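Local atomic coordinates of acetyltransferase-like, GNAT family (Bacteroides thetaiotaomicron, PDB entry 3EY5), a protein that probably transfers an acetyl group from acetyl-CoA to an amine, as GNAT-family N-acetyltransferases do. Residues V15-F20 with N52-D57; F73-H78 with P105-V110. One frame throughout, in Å; residues are numbered along the deposited sequence.

Interaction 1 of 2, residues V15-F20 with N52-D57; sequences VQHYKF and NNIIFD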
loop_
_atom_site.group_PDB
_atom_site.type_symbol
_atom_site.label_atom_id
_atom_site.label_comp_id
_atom_site.label_asym_id
_atom_site.label_seq_id
_atom_site.Cartn_x
_atom_site.Cartn_y
_atom_site.Cartn_z
ATOM N N VAL A 15 -19.103 -6.478 -7.585
ATOM C CA VAL A 15 -18.569 -7.710 -8.155
ATOM C C VAL A 15 -17.458 -7.498 -9.192
ATOM O O VAL A 15 -16.337 -7.998 -8.994
ATOM C CB VAL A 15 -19.718 -8.643 -8.659
ATOM C CG1 VAL A 15 -19.370 -9.354 -9.964
ATOM C CG2 VAL A 15 -20.094 -9.649 -7.576
ATOM N N GLN A 16 -17.745 -6.745 -10.259
ATOM C CA GLN A 16 -16.772 -6.564 -11.352
ATOM C C GLN A 16 -15.480 -5.892 -10.894
ATOM O O GLN A 16 -14.370 -6.341 -11.230
ATOM C CB GLN A 16 -17.360 -5.798 -12.542
ATOM C CG GLN A 16 -16.298 -5.111 -13.416
ATOM C CD GLN A 16 -16.776 -4.802 -14.818
ATOM O OE1 GLN A 16 -16.269 -5.363 -15.791
ATOM N NE2 GLN A 16 -17.745 -3.893 -14.934
ATOM N N HIS A 17 -15.629 -4.819 -10.125
ATOM C CA HIS A 17 -14.474 -4.104 -9.634
ATOM C C HIS A 17 -13.691 -4.913 -8.632
ATOM O O HIS A 17 -12.461 -4.898 -8.665
ATOM C CB HIS A 17 -14.870 -2.768 -9.052
ATOM C CG HIS A 17 -15.550 -1.872 -10.032
ATOM N ND1 HIS A 17 -15.303 -1.930 -11.390
ATOM C CD2 HIS A 17 -16.463 -0.883 -9.852
ATOM C CE1 HIS A 17 -16.037 -1.015 -12.001
ATOM N NE2 HIS A 17 -16.750 -0.369 -11.090
ATOM N N TYR A 18 -14.371 -5.619 -7.743
ATOM C CA TYR A 18 -13.634 -6.371 -6.729
ATOM C C TYR A 18 -12.802 -7.506 -7.323
ATOM O O TYR A 18 -11.651 -7.733 -6.899
ATOM C CB TYR A 18 -14.517 -6.881 -5.600
ATOM C CG TYR A 18 -13.701 -7.485 -4.464
ATOM C CD1 TYR A 18 -13.288 -6.702 -3.375
ATOM C CD2 TYR A 18 -13.328 -8.837 -4.486
ATOM C CE1 TYR A 18 -12.541 -7.257 -2.342
ATOM C CE2 TYR A 18 -12.593 -9.397 -3.464
ATOM C CZ TYR A 18 -12.205 -8.615 -2.396
ATOM O OH TYR A 18 -11.457 -9.192 -1.388
ATOM N N LYS A 19 -13.384 -8.202 -8.297
ATOM C CA LYS A 19 -12.704 -9.272 -9.010
ATOM C C LYS A 19 -11.511 -8.719 -9.792
ATOM O O LYS A 19 -10.462 -9.351 -9.843
ATOM C CB LYS A 19 -13.665 -9.982 -9.958
ATOM C CG LYS A 19 -13.290 -11.433 -10.236
ATOM C CD LYS A 19 -14.444 -12.177 -10.895
ATOM C CE LYS A 19 -14.196 -13.695 -10.947
ATOM N NZ LYS A 19 -14.707 -14.425 -9.734
ATOM N N PHE A 20 -11.681 -7.543 -10.395
ATOM C CA PHE A 20 -10.583 -6.852 -11.049
ATOM C C PHE A 20 -9.422 -6.600 -10.070
ATOM O O PHE A 20 -8.276 -6.907 -10.376
ATOM C CB PHE A 20 -11.051 -5.512 -11.655
ATOM C CG PHE A 20 -9.916 -4.611 -12.107
ATOM C CD1 PHE A 20 -9.299 -4.809 -13.342
ATOM C CD2 PHE A 20 -9.451 -3.577 -11.286
ATOM C CE1 PHE A 20 -8.255 -3.979 -13.756
ATOM C CE2 PHE A 20 -8.408 -2.742 -11.700
ATOM C CZ PHE A 20 -7.811 -2.946 -12.936
ATOM N N ASN A 52 -10.469 -0.361 0.584
ATOM C CA ASN A 52 -10.096 -0.956 -0.692
ATOM C C ASN A 52 -10.617 -0.078 -1.833
ATOM O O ASN A 52 -11.814 0.198 -1.903
ATOM C CB ASN A 52 -10.697 -2.371 -0.769
ATOM C CG ASN A 52 -9.987 -3.261 -1.768
ATOM O OD1 ASN A 52 -9.377 -2.778 -2.745
ATOM N ND2 ASN A 52 -10.045 -4.591 -1.521
ATOM N N ASN A 53 -9.724 0.389 -2.703
ATOM C CA ASN A 53 -10.116 1.329 -3.739
ATOM C C ASN A 53 -9.645 0.946 -5.114
ATOM O O ASN A 53 -8.500 0.517 -5.285
ATOM C CB ASN A 53 -9.594 2.749 -3.458
ATOM C CG ASN A 53 -9.872 3.213 -2.051
ATOM O OD1 ASN A 53 -10.790 4.008 -1.818
ATOM N ND2 ASN A 53 -9.041 2.753 -1.090
ATOM N N ILE A 54 -10.526 1.137 -6.099
ATOM C CA ILE A 54 -10.159 0.960 -7.502
ATOM C C ILE A 54 -9.716 2.328 -8.018
ATOM O O ILE A 54 -10.211 3.396 -7.585
ATOM C CB ILE A 54 -11.287 0.269 -8.350
ATOM C CG1 ILE A 54 -10.879 0.171 -9.812
ATOM C CG2 ILE A 54 -12.589 1.038 -8.250
ATOM C CD1 ILE A 54 -11.757 -0.762 -10.632
ATOM N N ILE A 55 -8.733 2.304 -8.892
ATOM C CA ILE A 55 -8.209 3.522 -9.441
ATOM C C ILE A 55 -8.728 3.616 -10.884
ATOM O O ILE A 55 -8.587 2.668 -11.663
ATOM C CB ILE A 55 -6.671 3.533 -9.408
ATOM C CG1 ILE A 55 -6.143 3.385 -7.958
ATOM C CG2 ILE A 55 -6.157 4.792 -10.017
ATOM C CD1 ILE A 55 -4.718 3.042 -7.938
ATOM N N PHE A 56 -9.345 4.743 -11.218
ATOM C CA PHE A 56 -9.837 4.963 -12.563
ATOM C C PHE A 56 -9.050 5.997 -13.320
ATOM O O PHE A 56 -8.548 6.949 -12.742
ATOM C CB PHE A 56 -11.284 5.424 -12.518
ATOM C CG PHE A 56 -12.245 4.358 -12.122
ATOM C CD1 PHE A 56 -12.547 4.143 -10.785
ATOM C CD2 PHE A 56 -12.869 3.582 -13.087
ATOM C CE1 PHE A 56 -13.454 3.148 -10.423
ATOM C CE2 PHE A 56 -13.778 2.594 -12.728
ATOM C CZ PHE A 56 -14.066 2.378 -11.393
ATOM N N ASP A 57 -8.941 5.808 -14.627
ATOM C CA ASP A 57 -8.567 6.901 -15.534
ATOM C C ASP A 57 -9.817 7.136 -16.371
ATOM O O ASP A 57 -10.088 6.448 -17.340
ATOM C CB ASP A 57 -7.327 6.538 -16.346
ATOM C CG ASP A 57 -6.918 7.620 -17.333
ATOM O OD1 ASP A 57 -6.688 8.778 -16.925
ATOM O OD2 ASP A 57 -6.811 7.298 -18.542
#
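His17 of the helix and Ile54 of the strand are brought together by two different first torsions: the imidazole CG is anti to its own carbonyl carbon and beside the backbone N (chi1 -60°), whereas in Ile54 CG1 is anti to the backbone N and the chain runs on extended to CD1. That methyl meets two helix side chains at once. It approaches His17 ND1 to 3.8 Å and Phe20 CD2 to 3.7 Å, in each case obliquely to the ring, and the isoleucine side chain crosses both aromatic side chains at roughly a right angle. His17 and Phe20 lie one turn apart on the helix, close enough for a single CD1 to touch both.

Phe56, two residues further along the strand, makes a T-shaped pair with His17. Its CZ corner stands over one face of the imidazole, offset toward the rim and 3.9 Å from His17 NE2; the planes are inclined at 83° and the centroids are 5.5 Å apart. His17 ND1 is buried by the contact and has no hydrogen-bonding partner in the model, which may carry some cost.

At the start of the strand segment, Asn52 ND2 comes within 3.7 Å of Tyr18 CE1. The hydrogen bond of this amide nitrogen goes to Thr44 OG1 instead, so the touch on the tyrosine is packing.

The helix segment passes the strand segment at 92°, with the axes 9.1 Å apart at closest approach. Tyr18 also packs on Leu40 and Arg41 of helix 37-46, while the strand runs between its antiparallel neighbours 6-9 and 60-69. Helix 15-28 is thereby seated across the sheet, with helix 37-46 beside it.

Interaction 2 of 2, residues F73-H78 with P105-V110; sequences FYYVEH and PIVLEV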
loop_
_atom_site.group_PDB
_atom_site.type_symbol
_atom_site.label_atom_id
_atom_site.label_comp_id
_atom_site.label_asym_id
_atom_site.label_seq_id
_atom_site.Cartn_x
_atom_site.Cartn_y
_atom_site.Cartn_z
ATOM N N PHE A 73 -2.414 9.436 10.434
ATOM C CA PHE A 73 -1.741 9.126 9.150
ATOM C C PHE A 73 -2.494 8.000 8.458
ATOM O O PHE A 73 -3.331 7.320 9.100
ATOM C CB PHE A 73 -0.278 8.691 9.350
ATOM C CG PHE A 73 -0.135 7.409 10.121
ATOM C CD1 PHE A 73 0.099 6.205 9.469
ATOM C CD2 PHE A 73 -0.205 7.404 11.492
ATOM C CE1 PHE A 73 0.221 5.023 10.179
ATOM C CE2 PHE A 73 -0.099 6.205 12.215
ATOM C CZ PHE A 73 0.121 5.022 11.560
ATOM N N TYR A 74 -2.148 7.804 7.170
ATOM C CA TYR A 74 -2.608 6.714 6.341
ATOM C C TYR A 74 -1.456 5.740 5.996
ATOM O O TYR A 74 -0.314 6.168 5.699
ATOM C CB TYR A 74 -3.175 7.265 5.022
ATOM C CG TYR A 74 -4.383 8.168 5.161
ATOM C CD1 TYR A 74 -5.618 7.670 5.580
ATOM C CD2 TYR A 74 -4.289 9.519 4.858
ATOM C CE1 TYR A 74 -6.747 8.522 5.707
ATOM C CE2 TYR A 74 -5.403 10.383 4.963
ATOM C CZ TYR A 74 -6.620 9.874 5.383
ATOM O OH TYR A 74 -7.681 10.737 5.490
ATOM N N TYR A 75 -1.779 4.443 6.016
ATOM C CA TYR A 75 -0.812 3.396 5.679
ATOM C C TYR A 75 -1.242 2.718 4.398
ATOM O O TYR A 75 -2.370 2.183 4.330
ATOM C CB TYR A 75 -0.731 2.334 6.778
ATOM C CG TYR A 75 0.131 1.172 6.372
ATOM C CD1 TYR A 75 1.497 1.360 6.077
ATOM C CD2 TYR A 75 -0.404 -0.117 6.254
ATOM C CE1 TYR A 75 2.292 0.300 5.686
ATOM C CE2 TYR A 75 0.401 -1.196 5.870
ATOM C CZ TYR A 75 1.743 -0.960 5.576
ATOM O OH TYR A 75 2.577 -2.003 5.221
ATOM N N VAL A 76 -0.387 2.769 3.379
ATOM C CA VAL A 76 -0.718 2.143 2.109
ATOM C C VAL A 76 -0.278 0.664 2.154
ATOM O O VAL A 76 0.933 0.343 2.271
ATOM C CB VAL A 76 -0.133 2.898 0.877
ATOM C CG1 VAL A 76 -0.318 2.050 -0.368
ATOM C CG2 VAL A 76 -0.829 4.289 0.697
ATOM N N GLU A 77 -1.251 -0.241 2.111
ATOM C CA GLU A 77 -0.916 -1.665 2.228
ATOM C C GLU A 77 -0.514 -2.235 0.857
ATOM O O GLU A 77 0.628 -2.687 0.676
ATOM C CB GLU A 77 -2.057 -2.454 2.894
ATOM C CG GLU A 77 -1.580 -3.680 3.653
ATOM C CD GLU A 77 -2.715 -4.602 4.083
ATOM O OE1 GLU A 77 -3.844 -4.128 4.226
ATOM O OE2 GLU A 77 -2.488 -5.812 4.269
ATOM N N HIS A 78 -1.407 -2.190 -0.123
ATOM C CA HIS A 78 -0.990 -2.547 -1.469
ATOM C C HIS A 78 -1.396 -1.522 -2.471
ATOM O O HIS A 78 -2.391 -0.827 -2.323
ATOM C CB HIS A 78 -1.574 -3.874 -1.900
ATOM C CG HIS A 78 -1.109 -5.019 -1.078
ATOM N ND1 HIS A 78 -1.885 -5.593 -0.100
ATOM C CD2 HIS A 78 0.065 -5.675 -1.062
ATOM C CE1 HIS A 78 -1.216 -6.572 0.475
ATOM N NE2 HIS A 78 -0.028 -6.646 -0.093
ATOM N N PRO A 105 -0.472 12.602 6.580
ATOM C CA PRO A 105 0.755 11.873 6.153
ATOM C C PRO A 105 0.487 10.427 5.669
ATOM O O PRO A 105 -0.457 9.750 6.120
ATOM C CB PRO A 105 1.621 11.868 7.404
ATOM C CG PRO A 105 1.102 13.114 8.246
ATOM C CD PRO A 105 -0.369 13.110 7.973
ATOM N N ILE A 106 1.268 9.998 4.695
ATOM C CA ILE A 106 1.035 8.699 4.039
ATOM C C ILE A 106 2.272 7.878 4.309
ATOM O O ILE A 106 3.388 8.343 4.058
ATOM C CB ILE A 106 0.884 8.825 2.530
ATOM C CG1 ILE A 106 -0.264 9.770 2.164
ATOM C CG2 ILE A 106 0.670 7.409 1.876
ATOM C CD1 ILE A 106 -0.330 10.029 0.687
ATOM N N VAL A 107 2.060 6.680 4.832
ATOM C CA VAL A 107 3.159 5.771 5.100
ATOM C C VAL A 107 3.011 4.572 4.175
ATOM O O VAL A 107 1.910 4.035 4.014
ATOM C CB VAL A 107 3.187 5.310 6.579
ATOM C CG1 VAL A 107 4.394 4.387 6.842
ATOM C CG2 VAL A 107 3.178 6.551 7.567
ATOM N N LEU A 108 4.120 4.161 3.566
ATOM C CA LEU A 108 4.178 2.834 2.887
ATOM C C LEU A 108 5.507 2.091 3.195
ATOM O O LEU A 108 6.444 2.694 3.743
ATOM C CB LEU A 108 3.962 2.990 1.391
ATOM C CG LEU A 108 4.946 3.943 0.680
ATOM C CD1 LEU A 108 6.310 3.341 0.576
ATOM C CD2 LEU A 108 4.463 4.216 -0.699
ATOM N N GLU A 109 5.559 0.797 2.889
ATOM C CA GLU A 109 6.796 -0.003 3.022
ATOM C C GLU A 109 7.411 -0.247 1.644
ATOM O O GLU A 109 6.677 -0.440 0.650
ATOM C CB GLU A 109 6.527 -1.364 3.649
ATOM C CG GLU A 109 5.573 -1.379 4.841
ATOM C CD GLU A 109 5.374 -2.796 5.410
ATOM O OE1 GLU A 109 5.975 -3.744 4.856
ATOM O OE2 GLU A 109 4.620 -2.980 6.403
ATOM N N VAL A 110 8.738 -0.177 1.578
ATOM C CA VAL A 110 9.488 -0.559 0.392
ATOM C C VAL A 110 10.549 -1.583 0.772
ATOM O O VAL A 110 10.995 -1.653 1.912
ATOM C CB VAL A 110 10.182 0.619 -0.334
ATOM C CG1 VAL A 110 9.169 1.575 -0.877
ATOM C CG2 VAL A 110 11.157 1.319 0.567
HETATM O O HOH W 1 3.253 -0.204 1.706
#
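Tyr74 and Val107 anchor the backbone pairing, which consists of three nearly straight hydrogen bonds. Tyr74 N donates to Pro105 O (2.8 Å), Val107 N to Tyr74 O (2.6 Å), and Val76 N to Val107 O (2.7 Å), with angles at hydrogen of 166° to 175°. Two weaker CA-H...O contacts accompany them, from Ile106 CA to Tyr74 O and from Tyr75 CA to Val107 O. Beyond this ladder the strands separate: Val76 CA and Leu108 CA are 5.0 Å apart, Glu77 CA and Glu109 CA 7.9 Å.

The strands are parallel, with axes at 32°, and helix 90-101 lies between them in sequence: a beta-alpha-beta unit. In the GNAT fold two parallel central strands splay apart, and the opening receives acetyl-CoA; the divergence here is consistent with that.

Apolar packing divides between the two faces. Beside Tyr74 and Ile106, Val76 CG2 meets Ile106 CG2 at 3.7 Å. On the side of Val107, Phe73 CD1 lies 3.6 Å from Val107 CG2, which approaches the ring obliquely.

Polar side chains meet where Tyr75 OH lies 2.6 Å from Glu109 OE2. The hydroxyl is hydrogen-bonded to Tyr177 OH, and the carboxylate is held by Tyr137 OH at OE2 and by Gln139 NE2 at OE1; Glu109 CG lies at the Tyr75 ring edge.

From the N terminus the chain forms strand 6-9, then helices 15-28 and 37-46, and reaches strand 50-57, where interaction 1 closes a loop of 31 intervening residues, 18 of them helical. Strand 60-69 then turns antiparallel and leads to strand 74-81. Interaction 2 opens there and closes across helix 90-101 at strand 106-110, with 26 residues between its segments. The loops follow in series, neither nested nor crossing. Their centres lie 19 Å apart and their nearest atoms about 7 Å, so they do not touch, but both reach one mixed sheet: interaction 1 fixes a helix against it, and interaction 2 joins two of its strands.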